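PDB 3L7I: teichoic acid biosynthesis protein F, which belongs to the teichoic acid biosynthesis machinery of Staphylococcus epidermidis and folds as a GT-B-type enzyme with two Rossmann-like domains. Local coordinates for residues A[356-361]-A[409-414]; A[385-390]-A[395-400]; A[404-409]-A[426-431]. All blocks are in the same frame, centred on the assembly; numbering follows the deposited sequence.

Contact 1. Residues A[356-361]-A[409-414]; sequences VFESFG and AEYYQA
V356 meets A414, and E358 meets Y411, where helix 409-417 packs on a parallel sheet. The fold is Rossmann-like. The helix belongs to the beta-alpha-beta crossover that joins strand 402-405 to strand 418-423, passing over strands 384-389 and 354-358 on the way. At the apolar end, CG1 of V356 comes within 4.2 Å of CB of A414. The other branch, CG2 of V356, lies 4.2 Å from the backbone O of A414. The two backbones approach most closely here, with CA of V356 6.9 Å from CA of A414. The side chain of A414 is a single methyl, and it also touches I386 of the neighbouring strand.

The second pair is polar. OE1 of E358 lies near the plane of the Y411 ring, at its edge, 3.9 Å from OH of Y411. This is a touch and not a hydrogen bond. The carboxylate and ring planes are 39° apart, and the two side chains cross at about a right angle. E358 gets there with CG anti to the backbone N (chi1 -167°) and an extended chain beyond. Y411 also has its CG anti to N, which carries the ring from the helix toward the sheet.

The partners that fix the carboxylate come from adjoining strands and loops. OE1 of E358 takes a hydrogen bond from S388 OG and forms a salt bridge with NE of R406. Within the helix the Y411 ring meets Y415 edge-to-face, and CD2 of Y411 lies over the centre of the Y412 ring, 3.9 Å above its plane.

Contact 2. Residues A[385-390]-A[395-400]; sequences YIWSFK and NVVPGS
F389, V397 and N395 carry most of this contact, in which a loop turns back along the strand it has just left. Segment 395-400 runs nearly antiparallel to strand 384-389, at 171°. It is not a beta pair: no hydrogen bond joins the two segments, and the contact is made by side chains.

The N395 amide stacks on one face of the F389 ring, its plane tilted 19° from that of the ring. CB of N395 lies above the same face, toward the rim, and makes a CH-pi contact 3.9 Å from the ring centroid. The amide reaches along the ring, bringing ND2 of N395 to 3.4 Å from CD1 of F389. A weak hydrogen bond from ND2 to N391 O ties the amide back to the start of the loop.

V397 touches two aromatic residues, with one methyl to each. CG2 of V397 meets the far end of the F389 ring, 3.4 Å from CZ of F389. CG1 of V397 is anti to its backbone N (chi1 -177°) and turns to W387, 4.1 Å from CD1 of that indole. S400 closes the other end, with its OG 3.8 Å from CD2 of Y385.

The residues of the strand that face the loop are Y385, W387 and F389, while I386 points away. The loop is the link from strand 384-389 to strand 402-405, its neighbour in the parallel sheet, and it contains no helix. Helix 367-379 flanks it: Y373 packs on V397 and meets W387 edge-to-face, and Q377 accepts a hydrogen bond from S400 N.

Contact 3. Residues A[404-409]-A[426-431]; sequences VKRNSA and RTPLYL
R406 reaches across to P428, and N407 to Y430, between two loops that follow strands of the Rossmann-like sheet. All four touching residues are partly exposed. A type II beta turn spans K405 to S408, and a type I turn spans P428 to L431.

The closer-packed part is the arginine against the proline. The R406 chain is extended from CG to NE (chi2 179°) and comes at P428 from the opposite direction. NH1 of R406 lies 3.7 Å from CD of P428, at an oblique approach. The guanidinium is anchored through NE by E358, so its end is positioned from the sheet. CB of P428 lies over one face of the Y430 ring, toward the rim.

The solvent side is looser. ND2 of N407 gives a weak hydrogen bond to OH of Y430, 3.5 Å long with an angle of 155° at the hydrogen. The amide and ring planes are 64° apart. R338 makes a cation-pi contact with the Y430 ring.

After N407, the turn leads into helix 409-417. S408 is the N-cap, its OG weakly bonded to Y411 N. Within the turn, the same OG of S408 also donates to O of K405, 2.6 Å away.

Overall arrangement
All three contacts reach the same parallel sheet. Contact 1 is the buried one, contact 2 is partly buried, and contact 3 lies at the surface. Strand 384-389 brings contacts 1 and 2 together: its S388 side serves the E358 carboxylate, and its aromatic side faces the loop of contact 2. Contacts 1 and 3 lie nearest, with centres about 6 Å apart, and share A409. N407 links contact 3 to Y412 of contact 1. Contact 2 reaches contact 3 through backbone bonds between strands. The chemistry follows: apolar touches and a glutamate in contact 1 whose salt bridge comes from R406 of contact 3, amide-on-ring stacking and valine-to-aromatic packing in contact 2, one weak hydrogen bond in contact 3.

Contact 1. Residues A[356-361]-A[409-414]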
ATOM      1  N   VAL A 356     -18.365  20.773 -25.802  1.00 58.78           N
ATOM      2  CA  VAL A 356     -17.483  19.865 -26.565  1.00 57.88           C
ATOM      3  C   VAL A 356     -18.164  19.216 -27.751  1.00 57.18           C
ATOM      4  O   VAL A 356     -19.322  18.817 -27.658  1.00 56.78           O
ATOM      5  CB  VAL A 356     -16.919  18.684 -25.734  1.00 56.90           C
ATOM      6  CG1 VAL A 356     -15.412  18.615 -25.819  1.00 57.06           C
ATOM      7  CG2 VAL A 356     -17.414  18.705 -24.294  1.00 57.01           C
ATOM      8  N   PHE A 357     -17.418  19.065 -28.843  1.00 57.12           N
ATOM      9  CA  PHE A 357     -17.896  18.388 -30.047  1.00 56.53           C
ATOM     10  C   PHE A 357     -16.963  17.256 -30.414  1.00 55.78           C
ATOM     11  O   PHE A 357     -15.749  17.364 -30.242  1.00 56.09           O
ATOM     12  CB  PHE A 357     -17.962  19.359 -31.222  1.00 57.46           C
ATOM     13  CG  PHE A 357     -18.954  20.448 -31.031  1.00 58.38           C
ATOM     14  CD1 PHE A 357     -20.108  20.489 -31.782  1.00 58.43           C
ATOM     15  CD2 PHE A 357     -18.750  21.416 -30.073  1.00 59.33           C
ATOM     16  CE1 PHE A 357     -21.040  21.497 -31.589  1.00 59.47           C
ATOM     17  CE2 PHE A 357     -19.671  22.421 -29.875  1.00 60.39           C
ATOM     18  CZ  PHE A 357     -20.818  22.465 -30.637  1.00 60.48           C
ATOM     19  N   GLU A 358     -17.522  16.169 -30.928  1.00 60.61           N
ATOM     20  CA  GLU A 358     -16.693  15.106 -31.439  1.00 59.21           C
ATOM     21  C   GLU A 358     -17.527  14.337 -32.416  1.00 56.85           C
ATOM     22  O   GLU A 358     -18.648  13.966 -32.120  1.00 55.52           O
ATOM     23  CB  GLU A 358     -16.261  14.216 -30.294  1.00 58.55           C
ATOM     24  CG  GLU A 358     -15.160  13.235 -30.589  1.00 58.04           C
ATOM     25  CD  GLU A 358     -14.988  12.240 -29.428  1.00 57.51           C
ATOM     26  OE1 GLU A 358     -13.830  11.970 -28.984  1.00 58.50           O
ATOM     27  OE2 GLU A 358     -16.040  11.742 -28.934  1.00 56.40           O
ATOM     28  N   SER A 359     -17.012  14.128 -33.612  1.00 54.24           N
ATOM     29  CA  SER A 359     -17.694  13.221 -34.518  1.00 53.85           C
ATOM     30  C   SER A 359     -16.874  11.984 -34.796  1.00 53.59           C
ATOM     31  O   SER A 359     -15.646  12.024 -34.832  1.00 53.94           O
ATOM     32  CB  SER A 359     -18.112  13.883 -35.818  1.00 54.41           C
ATOM     33  OG  SER A 359     -17.004  14.387 -36.512  1.00 55.10           O
ATOM     34  N   PHE A 360     -17.595  10.877 -34.950  1.00 53.11           N
ATOM     35  CA  PHE A 360     -17.013   9.547 -35.079  1.00 52.96           C
ATOM     36  C   PHE A 360     -15.829   9.230 -34.156  1.00 52.97           C
ATOM     37  O   PHE A 360     -14.796   8.746 -34.591  1.00 53.34           O
ATOM     38  CB  PHE A 360     -16.720   9.291 -36.534  1.00 53.41           C
ATOM     39  CG  PHE A 360     -17.931   9.446 -37.385  1.00 53.42           C
ATOM     40  CD1 PHE A 360     -19.012   8.583 -37.218  1.00 53.05           C
ATOM     41  CD2 PHE A 360     -18.017  10.474 -38.326  1.00 53.93           C
ATOM     42  CE1 PHE A 360     -20.140   8.707 -37.991  1.00 53.17           C
ATOM     43  CE2 PHE A 360     -19.153  10.620 -39.116  1.00 54.03           C
ATOM     44  CZ  PHE A 360     -20.220   9.734 -38.955  1.00 53.63           C
ATOM     45  N   GLY A 361     -16.013   9.510 -32.876  1.00 56.03           N
ATOM     46  CA  GLY A 361     -14.996   9.206 -31.897  1.00 56.96           C
ATOM     47  C   GLY A 361     -13.705   9.927 -32.217  1.00 58.26           C
ATOM     48  O   GLY A 361     -12.611   9.424 -31.940  1.00 58.97           O
ATOM     49  N   ALA A 409      -4.573  15.537 -20.821  1.00 59.91           N
ATOM     50  CA  ALA A 409      -5.099  16.267 -19.682  1.00 60.13           C
ATOM     51  C   ALA A 409      -6.227  17.195 -20.154  1.00 60.05           C
ATOM     52  O   ALA A 409      -7.281  17.294 -19.514  1.00 59.58           O
ATOM     53  CB  ALA A 409      -4.002  17.036 -19.015  1.00 61.54           C
ATOM     54  N   GLU A 410      -6.003  17.838 -21.300  1.00 60.61           N
ATOM     55  CA  GLU A 410      -6.926  18.835 -21.820  1.00 60.86           C
ATOM     56  C   GLU A 410      -8.228  18.191 -22.231  1.00 59.53           C
ATOM     57  O   GLU A 410      -9.284  18.819 -22.138  1.00 59.54           O
ATOM     58  CB  GLU A 410      -6.331  19.575 -23.013  1.00 61.87           C
ATOM     59  CG  GLU A 410      -5.266  20.583 -22.670  1.00 63.60           C
ATOM     60  CD  GLU A 410      -3.860  20.002 -22.663  1.00 64.07           C
ATOM     61  OE1 GLU A 410      -3.716  18.757 -22.566  1.00 63.02           O
ATOM     62  OE2 GLU A 410      -2.899  20.806 -22.759  1.00 65.66           O
ATOM     63  N   TYR A 411      -8.137  16.949 -22.709  1.00 58.55           N
ATOM     64  CA  TYR A 411      -9.302  16.161 -23.108  1.00 57.35           C
ATOM     65  C   TYR A 411     -10.185  15.957 -21.899  1.00 56.89           C
ATOM     66  O   TYR A 411     -11.370  16.258 -21.932  1.00 56.63           O
ATOM     67  CB  TYR A 411      -8.851  14.810 -23.665  1.00 56.69           C
ATOM     68  CG  TYR A 411      -9.956  13.844 -24.084  1.00 55.59           C
ATOM     69  CD1 TYR A 411     -10.704  14.068 -25.232  1.00 55.37           C
ATOM     70  CD2 TYR A 411     -10.208  12.685 -23.365  1.00 54.94           C
ATOM     71  CE1 TYR A 411     -11.671  13.201 -25.631  1.00 54.53           C
ATOM     72  CE2 TYR A 411     -11.190  11.802 -23.761  1.00 54.14           C
ATOM     73  CZ  TYR A 411     -11.914  12.060 -24.901  1.00 53.94           C
ATOM     74  OH  TYR A 411     -12.904  11.185 -25.328  1.00 53.28           O
ATOM     75  N   TYR A 412      -9.587  15.471 -20.816  1.00 56.94           N
ATOM     76  CA  TYR A 412     -10.345  15.214 -19.599  1.00 56.64           C
ATOM     77  C   TYR A 412     -10.943  16.488 -18.998  1.00 57.40           C
ATOM     78  O   TYR A 412     -12.104  16.492 -18.577  1.00 57.13           O
ATOM     79  CB  TYR A 412      -9.517  14.395 -18.600  1.00 56.65           C
ATOM     80  CG  TYR A 412      -9.314  12.996 -19.135  1.00 55.91           C
ATOM     81  CD1 TYR A 412     -10.389  12.103 -19.197  1.00 55.06           C
ATOM     82  CD2 TYR A 412      -8.089  12.585 -19.647  1.00 56.22           C
ATOM     83  CE1 TYR A 412     -10.239  10.850 -19.713  1.00 54.57           C
ATOM     84  CE2 TYR A 412      -7.932  11.317 -20.168  1.00 55.73           C
ATOM     85  CZ  TYR A 412      -9.013  10.454 -20.203  1.00 54.92           C
ATOM     86  OH  TYR A 412      -8.892   9.181 -20.735  1.00 54.61           O
ATOM     87  N   GLN A 413     -10.162  17.566 -18.988  1.00 67.60           N
ATOM     88  CA  GLN A 413     -10.656  18.861 -18.550  1.00 69.04           C
ATOM     89  C   GLN A 413     -11.915  19.225 -19.312  1.00 68.49           C
ATOM     90  O   GLN A 413     -12.975  19.439 -18.720  1.00 68.94           O
ATOM     91  CB  GLN A 413      -9.611  19.929 -18.827  1.00 70.76           C
ATOM     92  CG  GLN A 413      -9.001  20.607 -17.626  1.00 72.80           C
ATOM     93  CD  GLN A 413      -7.877  21.548 -18.051  1.00 74.56           C
ATOM     94  OE1 GLN A 413      -8.001  22.783 -17.943  1.00 76.40           O
ATOM     95  NE2 GLN A 413      -6.780  20.969 -18.578  1.00 74.37           N
ATOM     96  N   ALA A 414     -11.774  19.305 -20.634  1.00 59.17           N
ATOM     97  CA  ALA A 414     -12.847  19.751 -21.502  1.00 59.13           C
ATOM     98  C   ALA A 414     -14.112  19.006 -21.140  1.00 58.19           C
ATOM     99  O   ALA A 414     -15.159  19.614 -20.925  1.00 58.62           O
ATOM    100  CB  ALA A 414     -12.484  19.544 -22.975  1.00 58.86           C
TER

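Contact 2. Residues A[385-390]-A[395-400]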
ATOM      1  N   TYR A 385     -15.843  27.021 -27.342  1.00 66.80           N
ATOM      2  CA  TYR A 385     -15.987  25.822 -28.161  1.00 65.05           C
ATOM      3  C   TYR A 385     -14.722  24.957 -28.171  1.00 64.16           C
ATOM      4  O   TYR A 385     -13.605  25.449 -28.413  1.00 65.16           O
ATOM      5  CB  TYR A 385     -16.415  26.191 -29.571  1.00 65.52           C
ATOM      6  CG  TYR A 385     -17.768  26.861 -29.608  1.00 66.28           C
ATOM      7  CD1 TYR A 385     -18.938  26.113 -29.635  1.00 65.11           C
ATOM      8  CD2 TYR A 385     -17.876  28.243 -29.606  1.00 68.35           C
ATOM      9  CE1 TYR A 385     -20.183  26.722 -29.665  1.00 65.95           C
ATOM     10  CE2 TYR A 385     -19.113  28.866 -29.640  1.00 69.24           C
ATOM     11  CZ  TYR A 385     -20.267  28.104 -29.667  1.00 68.03           C
ATOM     12  OH  TYR A 385     -21.500  28.730 -29.697  1.00 69.08           O
ATOM     13  N   ILE A 386     -14.909  23.666 -27.887  1.00 62.46           N
ATOM     14  CA  ILE A 386     -13.814  22.709 -27.872  1.00 61.62           C
ATOM     15  C   ILE A 386     -14.120  21.534 -28.796  1.00 60.25           C
ATOM     16  O   ILE A 386     -15.217  20.980 -28.752  1.00 59.37           O
ATOM     17  CB  ILE A 386     -13.570  22.209 -26.452  1.00 61.10           C
ATOM     18  CG1 ILE A 386     -13.235  23.393 -25.547  1.00 62.61           C
ATOM     19  CG2 ILE A 386     -12.417  21.235 -26.424  1.00 60.42           C
ATOM     20  CD1 ILE A 386     -13.350  23.114 -24.056  1.00 62.33           C
ATOM     21  N   TRP A 387     -13.166  21.163 -29.651  1.00 60.25           N
ATOM     22  CA  TRP A 387     -13.270  19.929 -30.454  1.00 59.08           C
ATOM     23  C   TRP A 387     -12.261  18.846 -30.019  1.00 58.43           C
ATOM     24  O   TRP A 387     -11.091  19.124 -29.745  1.00 59.17           O
ATOM     25  CB  TRP A 387     -13.114  20.231 -31.946  1.00 59.67           C
ATOM     26  CG  TRP A 387     -14.421  20.563 -32.628  1.00 59.63           C
ATOM     27  CD1 TRP A 387     -15.071  21.776 -32.643  1.00 60.69           C
ATOM     28  CD2 TRP A 387     -15.230  19.673 -33.392  1.00 58.67           C
ATOM     29  NE1 TRP A 387     -16.237  21.684 -33.363  1.00 60.39           N
ATOM     30  CE2 TRP A 387     -16.360  20.403 -33.829  1.00 59.14           C
ATOM     31  CE3 TRP A 387     -15.107  18.335 -33.758  1.00 57.61           C
ATOM     32  CZ2 TRP A 387     -17.360  19.831 -34.597  1.00 58.52           C
ATOM     33  CZ3 TRP A 387     -16.096  17.772 -34.527  1.00 57.04           C
ATOM     34  CH2 TRP A 387     -17.211  18.517 -34.938  1.00 57.46           C
ATOM     35  N   SER A 388     -12.713  17.599 -29.954  1.00 57.20           N
ATOM     36  CA  SER A 388     -11.844  16.503 -29.550  1.00 56.70           C
ATOM     37  C   SER A 388     -11.520  15.645 -30.760  1.00 56.46           C
ATOM     38  O   SER A 388     -12.423  15.298 -31.497  1.00 55.96           O
ATOM     39  CB  SER A 388     -12.554  15.690 -28.480  1.00 55.73           C
ATOM     40  OG  SER A 388     -12.273  14.311 -28.602  1.00 55.03           O
ATOM     41  N   PHE A 389     -10.243  15.324 -30.974  1.00 56.95           N
ATOM     42  CA  PHE A 389      -9.778  14.515 -32.126  1.00 57.00           C
ATOM     43  C   PHE A 389      -8.774  13.457 -31.674  1.00 56.95           C
ATOM     44  O   PHE A 389      -8.231  13.559 -30.582  1.00 57.10           O
ATOM     45  CB  PHE A 389      -9.090  15.397 -33.191  1.00 58.23           C
ATOM     46  CG  PHE A 389      -9.958  16.498 -33.715  1.00 58.56           C
ATOM     47  CD1 PHE A 389     -10.885  16.253 -34.707  1.00 58.16           C
ATOM     48  CD2 PHE A 389      -9.865  17.773 -33.196  1.00 59.42           C
ATOM     49  CE1 PHE A 389     -11.693  17.248 -35.181  1.00 58.58           C
ATOM     50  CE2 PHE A 389     -10.679  18.773 -33.665  1.00 59.90           C
ATOM     51  CZ  PHE A 389     -11.598  18.503 -34.671  1.00 59.46           C
ATOM     52  N   LYS A 390      -8.505  12.452 -32.504  1.00 56.91           N
ATOM     53  CA  LYS A 390      -7.442  11.517 -32.182  1.00 57.21           C
ATOM     54  C   LYS A 390      -6.140  12.199 -32.473  1.00 58.52           C
ATOM     55  O   LYS A 390      -5.180  12.064 -31.733  1.00 59.39           O
ATOM     56  CB  LYS A 390      -7.531  10.246 -33.010  1.00 57.03           C
ATOM     57  CG  LYS A 390      -8.817   9.502 -32.841  1.00 55.93           C
ATOM     58  CD  LYS A 390      -8.676   8.103 -33.400  1.00 56.01           C
ATOM     59  CE  LYS A 390      -9.970   7.632 -34.082  1.00 55.38           C
ATOM     60  NZ  LYS A 390      -9.705   6.642 -35.209  1.00 55.93           N
ATOM     61  N   ASN A 395      -6.285  17.899 -38.254  1.00 69.57           N
ATOM     62  CA  ASN A 395      -7.653  18.328 -38.457  1.00 66.82           C
ATOM     63  C   ASN A 395      -7.761  19.836 -38.495  1.00 66.91           C
ATOM     64  O   ASN A 395      -7.111  20.537 -37.719  1.00 67.54           O
ATOM     65  CB  ASN A 395      -8.549  17.759 -37.375  1.00 63.60           C
ATOM     66  CG  ASN A 395      -8.986  16.367 -37.692  1.00 60.57           C
ATOM     67  OD1 ASN A 395      -9.791  16.149 -38.610  1.00 60.28           O
ATOM     68  ND2 ASN A 395      -8.458  15.401 -36.954  1.00 60.01           N
ATOM     69  N   VAL A 396      -8.573  20.333 -39.414  1.00 64.91           N
ATOM     70  CA  VAL A 396      -8.692  21.763 -39.629  1.00 66.38           C
ATOM     71  C   VAL A 396     -10.076  22.219 -39.227  1.00 65.70           C
ATOM     72  O   VAL A 396     -11.053  21.927 -39.922  1.00 65.07           O
ATOM     73  CB  VAL A 396      -8.485  22.111 -41.112  1.00 67.67           C
ATOM     74  CG1 VAL A 396      -8.751  23.567 -41.342  1.00 69.25           C
ATOM     75  CG2 VAL A 396      -7.085  21.738 -41.550  1.00 68.67           C
ATOM     76  N   VAL A 397     -10.164  22.935 -38.114  1.00 65.95           N
ATOM     77  CA  VAL A 397     -11.453  23.438 -37.640  1.00 65.57           C
ATOM     78  C   VAL A 397     -11.583  24.947 -37.864  1.00 67.46           C
ATOM     79  O   VAL A 397     -10.715  25.708 -37.423  1.00 68.81           O
ATOM     80  CB  VAL A 397     -11.602  23.194 -36.139  1.00 64.65           C
ATOM     81  CG1 VAL A 397     -12.979  23.643 -35.654  1.00 64.34           C
ATOM     82  CG2 VAL A 397     -11.318  21.738 -35.801  1.00 63.06           C
ATOM     83  N   PRO A 398     -12.674  25.398 -38.531  1.00 67.72           N
ATOM     84  CA  PRO A 398     -12.859  26.845 -38.707  1.00 69.70           C
ATOM     85  C   PRO A 398     -13.396  27.437 -37.410  1.00 69.82           C
ATOM     86  O   PRO A 398     -13.969  26.696 -36.602  1.00 68.23           O
ATOM     87  CB  PRO A 398     -13.938  26.944 -39.800  1.00 69.75           C
ATOM     88  CG  PRO A 398     -14.338  25.531 -40.149  1.00 67.75           C
ATOM     89  CD  PRO A 398     -13.837  24.644 -39.036  1.00 66.37           C
ATOM     90  N   GLY A 399     -13.206  28.736 -37.198  1.00 71.83           N
ATOM     91  CA  GLY A 399     -13.856  29.417 -36.089  1.00 72.29           C
ATOM     92  C   GLY A 399     -13.055  29.489 -34.801  1.00 72.41           C
ATOM     93  O   GLY A 399     -11.836  29.312 -34.804  1.00 72.70           O
ATOM     94  N   SER A 400     -13.749  29.729 -33.689  1.00 72.69           N
ATOM     95  CA  SER A 400     -13.089  30.096 -32.438  1.00 73.81           C
ATOM     96  C   SER A 400     -12.730  28.914 -31.548  1.00 71.89           C
ATOM     97  O   SER A 400     -12.244  29.104 -30.437  1.00 72.67           O
ATOM     98  CB  SER A 400     -13.975  31.054 -31.642  1.00 75.60           C
ATOM     99  OG  SER A 400     -15.150  30.396 -31.190  1.00 74.18           O
TER

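Contact 3. Residues A[404-409]-A[426-431]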
ATOM      1  N   VAL A 404      -8.577  19.608 -28.631  1.00 60.83           N
ATOM      2  CA  VAL A 404      -7.855  18.722 -27.710  1.00 60.36           C
ATOM      3  C   VAL A 404      -7.583  17.319 -28.267  1.00 59.46           C
ATOM      4  O   VAL A 404      -8.301  16.831 -29.139  1.00 58.77           O
ATOM      5  CB  VAL A 404      -8.635  18.517 -26.426  1.00 59.59           C
ATOM      6  CG1 VAL A 404      -8.922  19.840 -25.782  1.00 60.60           C
ATOM      7  CG2 VAL A 404      -9.922  17.794 -26.733  1.00 58.31           C
ATOM      8  N   LYS A 405      -6.565  16.657 -27.722  1.00 59.58           N
ATOM      9  CA  LYS A 405      -6.237  15.279 -28.098  1.00 58.95           C
ATOM     10  C   LYS A 405      -6.875  14.241 -27.142  1.00 57.75           C
ATOM     11  O   LYS A 405      -6.935  14.429 -25.916  1.00 57.69           O
ATOM     12  CB  LYS A 405      -4.714  15.112 -28.160  1.00 60.03           C
ATOM     13  CG  LYS A 405      -4.244  13.740 -28.569  1.00 59.74           C
ATOM     14  CD  LYS A 405      -2.779  13.725 -28.936  1.00 61.11           C
ATOM     15  CE  LYS A 405      -2.374  12.365 -29.509  1.00 61.02           C
ATOM     16  NZ  LYS A 405      -0.896  12.188 -29.555  1.00 62.45           N
ATOM     17  N   ARG A 406      -7.357  13.139 -27.690  1.00 66.34           N
ATOM     18  CA  ARG A 406      -7.996  12.157 -26.839  1.00 64.14           C
ATOM     19  C   ARG A 406      -7.045  11.634 -25.781  1.00 63.66           C
ATOM     20  O   ARG A 406      -5.885  11.373 -26.061  1.00 64.59           O
ATOM     21  CB  ARG A 406      -8.518  11.006 -27.674  1.00 61.60           C
ATOM     22  CG  ARG A 406      -9.974  11.084 -27.937  1.00 59.71           C
ATOM     23  CD  ARG A 406     -10.386   9.931 -28.779  1.00 57.59           C
ATOM     24  NE  ARG A 406     -11.827   9.729 -28.717  1.00 55.93           N
ATOM     25  CZ  ARG A 406     -12.400   8.570 -28.427  1.00 54.91           C
ATOM     26  NH1 ARG A 406     -13.730   8.484 -28.398  1.00 53.89           N
ATOM     27  NH2 ARG A 406     -11.643   7.501 -28.192  1.00 55.33           N
ATOM     28  N   ASN A 407      -7.540  11.492 -24.560  1.00 81.87           N
ATOM     29  CA  ASN A 407      -6.752  10.921 -23.478  1.00 81.33           C
ATOM     30  C   ASN A 407      -5.641  11.782 -22.937  1.00 82.75           C
ATOM     31  O   ASN A 407      -4.713  11.283 -22.305  1.00 82.73           O
ATOM     32  CB  ASN A 407      -6.176   9.589 -23.889  1.00 80.90           C
ATOM     33  CG  ASN A 407      -7.082   8.470 -23.533  1.00 79.21           C
ATOM     34  OD1 ASN A 407      -6.877   7.799 -22.503  1.00 78.41           O
ATOM     35  ND2 ASN A 407      -8.149   8.286 -24.337  1.00 78.81           N
ATOM     36  N   SER A 408      -5.744  13.076 -23.189  1.00 57.65           N
ATOM     37  CA  SER A 408      -4.772  14.029 -22.699  1.00 58.82           C
ATOM     38  C   SER A 408      -5.401  14.827 -21.573  1.00 58.85           C
ATOM     39  O   SER A 408      -6.619  14.783 -21.360  1.00 58.04           O
ATOM     40  CB  SER A 408      -4.297  14.939 -23.831  1.00 59.74           C
ATOM     41  OG  SER A 408      -5.362  15.720 -24.315  1.00 59.46           O
ATOM     42  N   ALA A 409      -4.573  15.537 -20.821  1.00 59.91           N
ATOM     43  CA  ALA A 409      -5.099  16.267 -19.682  1.00 60.13           C
ATOM     44  C   ALA A 409      -6.227  17.195 -20.154  1.00 60.05           C
ATOM     45  O   ALA A 409      -7.281  17.294 -19.514  1.00 59.58           O
ATOM     46  CB  ALA A 409      -4.002  17.036 -19.015  1.00 61.54           C
ATOM     47  N   ARG A 426     -21.039   6.769 -29.982  1.00 51.59           N
ATOM     48  CA  ARG A 426     -20.924   6.455 -28.565  1.00 51.56           C
ATOM     49  C   ARG A 426     -19.693   7.125 -28.022  1.00 51.50           C
ATOM     50  O   ARG A 426     -18.664   7.085 -28.677  1.00 51.53           O
ATOM     51  CB  ARG A 426     -20.815   4.950 -28.366  1.00 51.67           C
ATOM     52  CG  ARG A 426     -22.067   4.241 -28.743  1.00 51.91           C
ATOM     53  CD  ARG A 426     -21.794   2.791 -28.876  1.00 52.23           C
ATOM     54  NE  ARG A 426     -21.443   2.267 -27.582  1.00 52.36           N
ATOM     55  CZ  ARG A 426     -21.065   1.022 -27.372  1.00 52.79           C
ATOM     56  NH1 ARG A 426     -20.997   0.198 -28.403  1.00 53.15           N
ATOM     57  NH2 ARG A 426     -20.757   0.624 -26.133  1.00 52.98           N
ATOM     58  N   THR A 427     -19.788   7.763 -26.854  1.00 51.56           N
ATOM     59  CA  THR A 427     -18.577   8.278 -26.223  1.00 51.63           C
ATOM     60  C   THR A 427     -18.224   7.387 -25.040  1.00 51.64           C
ATOM     61  O   THR A 427     -19.112   6.826 -24.412  1.00 51.68           O
ATOM     62  CB  THR A 427     -18.631   9.815 -25.851  1.00 51.91           C
ATOM     63  OG1 THR A 427     -19.370  10.007 -24.654  1.00 52.07           O
ATOM     64  CG2 THR A 427     -19.232  10.678 -26.971  1.00 52.07           C
ATOM     65  N   PRO A 428     -16.919   7.235 -24.759  1.00 51.73           N
ATOM     66  CA  PRO A 428     -16.388   6.251 -23.796  1.00 51.85           C
ATOM     67  C   PRO A 428     -17.062   6.282 -22.420  1.00 51.96           C
ATOM     68  O   PRO A 428     -17.463   7.340 -21.937  1.00 52.04           O
ATOM     69  CB  PRO A 428     -14.908   6.629 -23.664  1.00 52.08           C
ATOM     70  CG  PRO A 428     -14.585   7.403 -24.888  1.00 52.10           C
ATOM     71  CD  PRO A 428     -15.860   8.080 -25.343  1.00 51.89           C
ATOM     72  N   LEU A 429     -17.173   5.118 -21.788  1.00 52.13           N
ATOM     73  CA  LEU A 429     -17.767   5.041 -20.458  1.00 52.38           C
ATOM     74  C   LEU A 429     -16.864   5.574 -19.318  1.00 52.60           C
ATOM     75  O   LEU A 429     -17.368   5.960 -18.264  1.00 52.86           O
ATOM     76  CB  LEU A 429     -18.228   3.624 -20.173  1.00 52.68           C
ATOM     77  CG  LEU A 429     -19.430   3.230 -21.011  1.00 52.67           C
ATOM     78  CD1 LEU A 429     -19.805   1.793 -20.725  1.00 53.19           C
ATOM     79  CD2 LEU A 429     -20.605   4.156 -20.733  1.00 52.69           C
ATOM     80  N   TYR A 430     -15.548   5.608 -19.508  1.00 52.64           N
ATOM     81  CA  TYR A 430     -14.708   6.191 -18.471  1.00 52.95           C
ATOM     82  C   TYR A 430     -14.908   7.712 -18.363  1.00 53.01           C
ATOM     83  O   TYR A 430     -14.478   8.315 -17.393  1.00 53.39           O
ATOM     84  CB  TYR A 430     -13.220   5.821 -18.628  1.00 53.18           C
ATOM     85  CG  TYR A 430     -12.671   6.045 -20.018  1.00 53.04           C
ATOM     86  CD1 TYR A 430     -12.284   7.317 -20.434  1.00 53.10           C
ATOM     87  CD2 TYR A 430     -12.547   4.984 -20.918  1.00 53.02           C
ATOM     88  CE1 TYR A 430     -11.779   7.521 -21.705  1.00 53.11           C
ATOM     89  CE2 TYR A 430     -12.049   5.175 -22.188  1.00 53.01           C
ATOM     90  CZ  TYR A 430     -11.671   6.448 -22.586  1.00 53.04           C
ATOM     91  OH  TYR A 430     -11.185   6.655 -23.867  1.00 53.17           O
ATOM     92  N   LEU A 431     -15.551   8.337 -19.343  1.00 52.77           N
ATOM     93  CA  LEU A 431     -15.945   9.740 -19.183  1.00 53.04           C
ATOM     94  C   LEU A 431     -17.176   9.836 -18.283  1.00 53.26           C
ATOM     95  O   LEU A 431     -18.046   8.962 -18.320  1.00 53.09           O
ATOM     96  CB  LEU A 431     -16.180  10.408 -20.536  1.00 52.89           C
ATOM     97  CG  LEU A 431     -14.862  10.779 -21.208  1.00 53.03           C
ATOM     98  CD1 LEU A 431     -15.037  11.487 -22.542  1.00 53.04           C
ATOM     99  CD2 LEU A 431     -14.076  11.646 -20.253  1.00 53.64           C
TER